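Local atomic coordinates of beta-galactosidase (Bacteroides thetaiotaomicron, PDB entry 5MUJ), a protein that probably hydrolyses glycosidic bonds in plant pectin, binding a glycan of chain B of rhamnogalacturonan II. Residues L165-A170 with P188-H193. Numbering follows the deposited sequence.
Sequences LFVGLA and PILSIH
F166 lays its phenyl ring across the loop 188-193, with CB against P188 CB at 3.8 Å and CE1 meeting I192 CG1 at the same distance of 3.8 Å. Its CG stands anti to the carbonyl carbon (chi1 -43°), which carries the ring along the loop toward H193, whose CD2 approaches CZ obliquely. An alanine here would probably leave I192 CG1 and H193 CD2 without the ring they pack on, opening a gap between them and the strand. Farther down the strand, V167 CG2 and L190 CD2 touch 4.1 Å apart, the two side chains running alongside each other. I189 crosses L169 at about a right angle, its CG2 branch 3.8 Å from L169 CB.

At the polar edge, S191 is modelled in two conformers; in the one described here OG sits 3.7 Å above one face of the F166 ring, offset toward the rim, and accepts the backbone N-H of H193 in an ST turn, both tentative. Between the backbones, V167 N donates to L190 O (3.1 Å), while V167 O takes the N-H of I189 (2.8 Å) and, weakly, that of L190. With two loop residues opposite V167, this antiparallel pairing is a classic beta bulge.

Strand 166-172, third in its sheet, is hydrogen-bonded on its other edge to strand 146-153 through F166 with G152 and G168 with Y150. The loop, leading from strand 183-184 to strand 204-212, thus links consecutive blades of a five-bladed beta-propeller, and M224 of strand 222-231 in the next blade meets V167, I189 and L190.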
ATOM      1  N   LEU A 165       7.585 -12.875   5.487  1.00 13.67           N
ATOM      2  CA  LEU A 165       7.735 -12.078   4.266  1.00 11.47           C
ATOM      3  C   LEU A 165       8.815 -11.015   4.444  1.00 12.46           C
ATOM      4  O   LEU A 165       8.979 -10.466   5.548  1.00 12.40           O
ATOM      5  CB  LEU A 165       6.421 -11.469   3.864  1.00 10.88           C
ATOM      6  CG  LEU A 165       5.244 -12.400   3.876  1.00 11.76           C
ATOM      7  CD1 LEU A 165       3.993 -11.579   4.183  1.00 15.00           C
ATOM      8  CD2 LEU A 165       5.112 -13.153   2.568  1.00 13.97           C
ATOM      9  N   PHE A 166       9.628 -10.824   3.408  1.00 11.80           N
ATOM     10  CA  PHE A 166      10.741  -9.893   3.426  1.00 12.12           C
ATOM     11  C   PHE A 166      10.576  -8.875   2.311  1.00 12.33           C
ATOM     12  O   PHE A 166       9.827  -9.144   1.357  1.00 15.66           O
ATOM     13  CB  PHE A 166      12.103 -10.622   3.271  1.00 13.09           C
ATOM     14  CG  PHE A 166      12.242 -11.877   4.083  1.00 15.81           C
ATOM     15  CD1 PHE A 166      11.893 -11.904   5.433  1.00 15.66           C
ATOM     16  CD2 PHE A 166      12.718 -13.035   3.501  1.00 15.53           C
ATOM     17  CE1 PHE A 166      12.016 -13.073   6.178  1.00 15.86           C
ATOM     18  CE2 PHE A 166      12.857 -14.204   4.244  1.00 18.38           C
ATOM     19  CZ  PHE A 166      12.490 -14.215   5.577  1.00 17.86           C
ATOM     20  N   VAL A 167      11.286  -7.747   2.370  1.00 11.55           N
ATOM     21  CA  VAL A 167      11.238  -6.705   1.322  1.00 11.22           C
ATOM     22  C   VAL A 167      12.166  -7.021   0.156  1.00 11.73           C
ATOM     23  O   VAL A 167      13.358  -7.026   0.251  1.00 12.88           O
ATOM     24  CB  VAL A 167      11.554  -5.259   1.862  1.00 10.68           C
ATOM     25  CG1 VAL A 167      11.242  -4.135   0.843  1.00  8.56           C
ATOM     26  CG2 VAL A 167      10.708  -4.970   3.069  1.00 13.12           C
ATOM     27  N   GLY A 168      11.594  -7.198  -1.027  1.00 12.16           N
ATOM     28  CA  GLY A 168      12.386  -7.336  -2.236  1.00 11.76           C
ATOM     29  C   GLY A 168      12.468  -6.067  -3.091  1.00 11.21           C
ATOM     30  O   GLY A 168      11.732  -5.110  -2.877  1.00 13.59           O
ATOM     31  N   LEU A 169      13.395  -6.072  -4.037  1.00 12.27           N
ATOM     32  CA  LEU A 169      13.643  -4.947  -4.931  1.00 11.15           C
ATOM     33  C   LEU A 169      13.536  -5.435  -6.374  1.00 12.41           C
ATOM     34  O   LEU A 169      14.114  -6.475  -6.719  1.00 13.64           O
ATOM     35  CB  LEU A 169      15.058  -4.391  -4.744  1.00 12.05           C
ATOM     36  CG  LEU A 169      15.432  -3.167  -5.602  1.00 14.82           C
ATOM     37  CD1 LEU A 169      14.585  -1.939  -5.268  1.00 14.96           C
ATOM     38  CD2 LEU A 169      16.926  -2.863  -5.447  1.00 16.31           C
ATOM     39  N   ALA A 170      12.790  -4.689  -7.184  1.00 13.17           N
ATOM     40  CA  ALA A 170      12.664  -4.947  -8.611  1.00 12.72           C
ATOM     41  C   ALA A 170      12.856  -3.699  -9.391  1.00 12.50           C
ATOM     42  O   ALA A 170      12.723  -2.596  -8.869  1.00 14.64           O
ATOM     43  CB  ALA A 170      11.332  -5.577  -8.937  1.00 12.90           C
ATOM     44  N   PRO A 188      16.521 -10.677  -0.645  1.00 14.53           N
ATOM     45  CA  PRO A 188      15.784  -9.490  -0.224  1.00 14.37           C
ATOM     46  C   PRO A 188      16.712  -8.313   0.043  1.00 14.85           C
ATOM     47  O   PRO A 188      17.898  -8.511   0.332  1.00 18.09           O
ATOM     48  CB  PRO A 188      15.086  -9.919   1.062  1.00 16.77           C
ATOM     49  CG  PRO A 188      15.658 -11.217   1.471  1.00 17.31           C
ATOM     50  CD  PRO A 188      16.459 -11.781   0.341  1.00 15.97           C
ATOM     51  N   ILE A 189      16.180  -7.105  -0.010  1.00 12.59           N
ATOM     52  CA  ILE A 189      16.922  -5.914   0.415  1.00 12.47           C
ATOM     53  C   ILE A 189      16.804  -5.610   1.914  1.00 14.90           C
ATOM     54  O   ILE A 189      17.708  -4.990   2.483  1.00 17.11           O
ATOM     55  CB  ILE A 189      16.626  -4.652  -0.444  1.00 11.97           C
ATOM     56  CG1 ILE A 189      15.111  -4.370  -0.613  1.00 12.78           C
ATOM     57  CG2 ILE A 189      17.393  -4.762  -1.760  1.00 13.22           C
ATOM     58  CD1 ILE A 189      14.830  -2.950  -1.061  1.00 12.99           C
ATOM     59  N   LEU A 190      15.702  -6.022   2.535  1.00 15.55           N
ATOM     60  CA  LEU A 190      15.561  -6.016   3.990  1.00 14.03           C
ATOM     61  C   LEU A 190      14.941  -7.324   4.376  1.00 12.01           C
ATOM     62  O   LEU A 190      14.085  -7.868   3.684  1.00 15.47           O
ATOM     63  CB  LEU A 190      14.684  -4.897   4.553  1.00 15.69           C
ATOM     64  CG  LEU A 190      14.888  -3.404   4.215  1.00 16.39           C
ATOM     65  CD1 LEU A 190      15.056  -3.132   2.746  1.00 19.53           C
ATOM     66  CD2 LEU A 190      13.692  -2.626   4.713  1.00 16.84           C
ATOM     67  N   SER A 191      15.294  -7.806   5.550  1.00 11.75           N
ATOM     68  CA  SER A 191      14.736  -9.056   6.027  0.70 13.04           C
ATOM     69  C   SER A 191      14.723  -8.991   7.540  1.00 12.03           C
ATOM     70  O   SER A 191      15.447  -8.180   8.115  1.00 14.59           O
ATOM     71  CB  SER A 191      15.565 -10.222   5.500  0.70 14.55           C
ATOM     72  OG  SER A 191      15.508 -11.363   6.347  0.70 17.60           O
ATOM     73  N   ILE A 192      13.905  -9.844   8.145  1.00 12.53           N
ATOM     74  CA  ILE A 192      13.797  -9.961   9.637  1.00 13.91           C
ATOM     75  C   ILE A 192      15.050 -10.565  10.338  1.00 16.20           C
ATOM     76  O   ILE A 192      15.212 -10.415  11.537  1.00 20.64           O
ATOM     77  CB  ILE A 192      12.557 -10.809  10.061  1.00 16.47           C
ATOM     78  CG1 ILE A 192      12.802 -12.318   9.807  1.00 13.66           C
ATOM     79  CG2 ILE A 192      11.279 -10.279   9.394  1.00 15.87           C
ATOM     80  CD1 ILE A 192      11.774 -13.295  10.297  1.00 10.88           C
ATOM     81  N   HIS A 193      15.852 -11.277   9.545  1.00 17.62           N
ATOM     82  CA  HIS A 193      17.072 -11.948   9.934  1.00 16.10           C
ATOM     83  C   HIS A 193      18.296 -11.078   9.840  1.00 15.72           C
ATOM     84  O   HIS A 193      19.365 -11.494  10.305  1.00 17.91           O
ATOM     85  CB  HIS A 193      17.237 -13.174   9.054  1.00 18.30           C
ATOM     86  CG  HIS A 193      16.163 -14.195   9.248  1.00 23.19           C
ATOM     87  ND1 HIS A 193      15.770 -14.635  10.492  1.00 24.51           N
ATOM     88  CD2 HIS A 193      15.383 -14.844   8.357  1.00 26.02           C
ATOM     89  CE1 HIS A 193      14.806 -15.528  10.361  1.00 27.35           C
ATOM     90  NE2 HIS A 193      14.553 -15.671   9.073  1.00 26.14           N
TER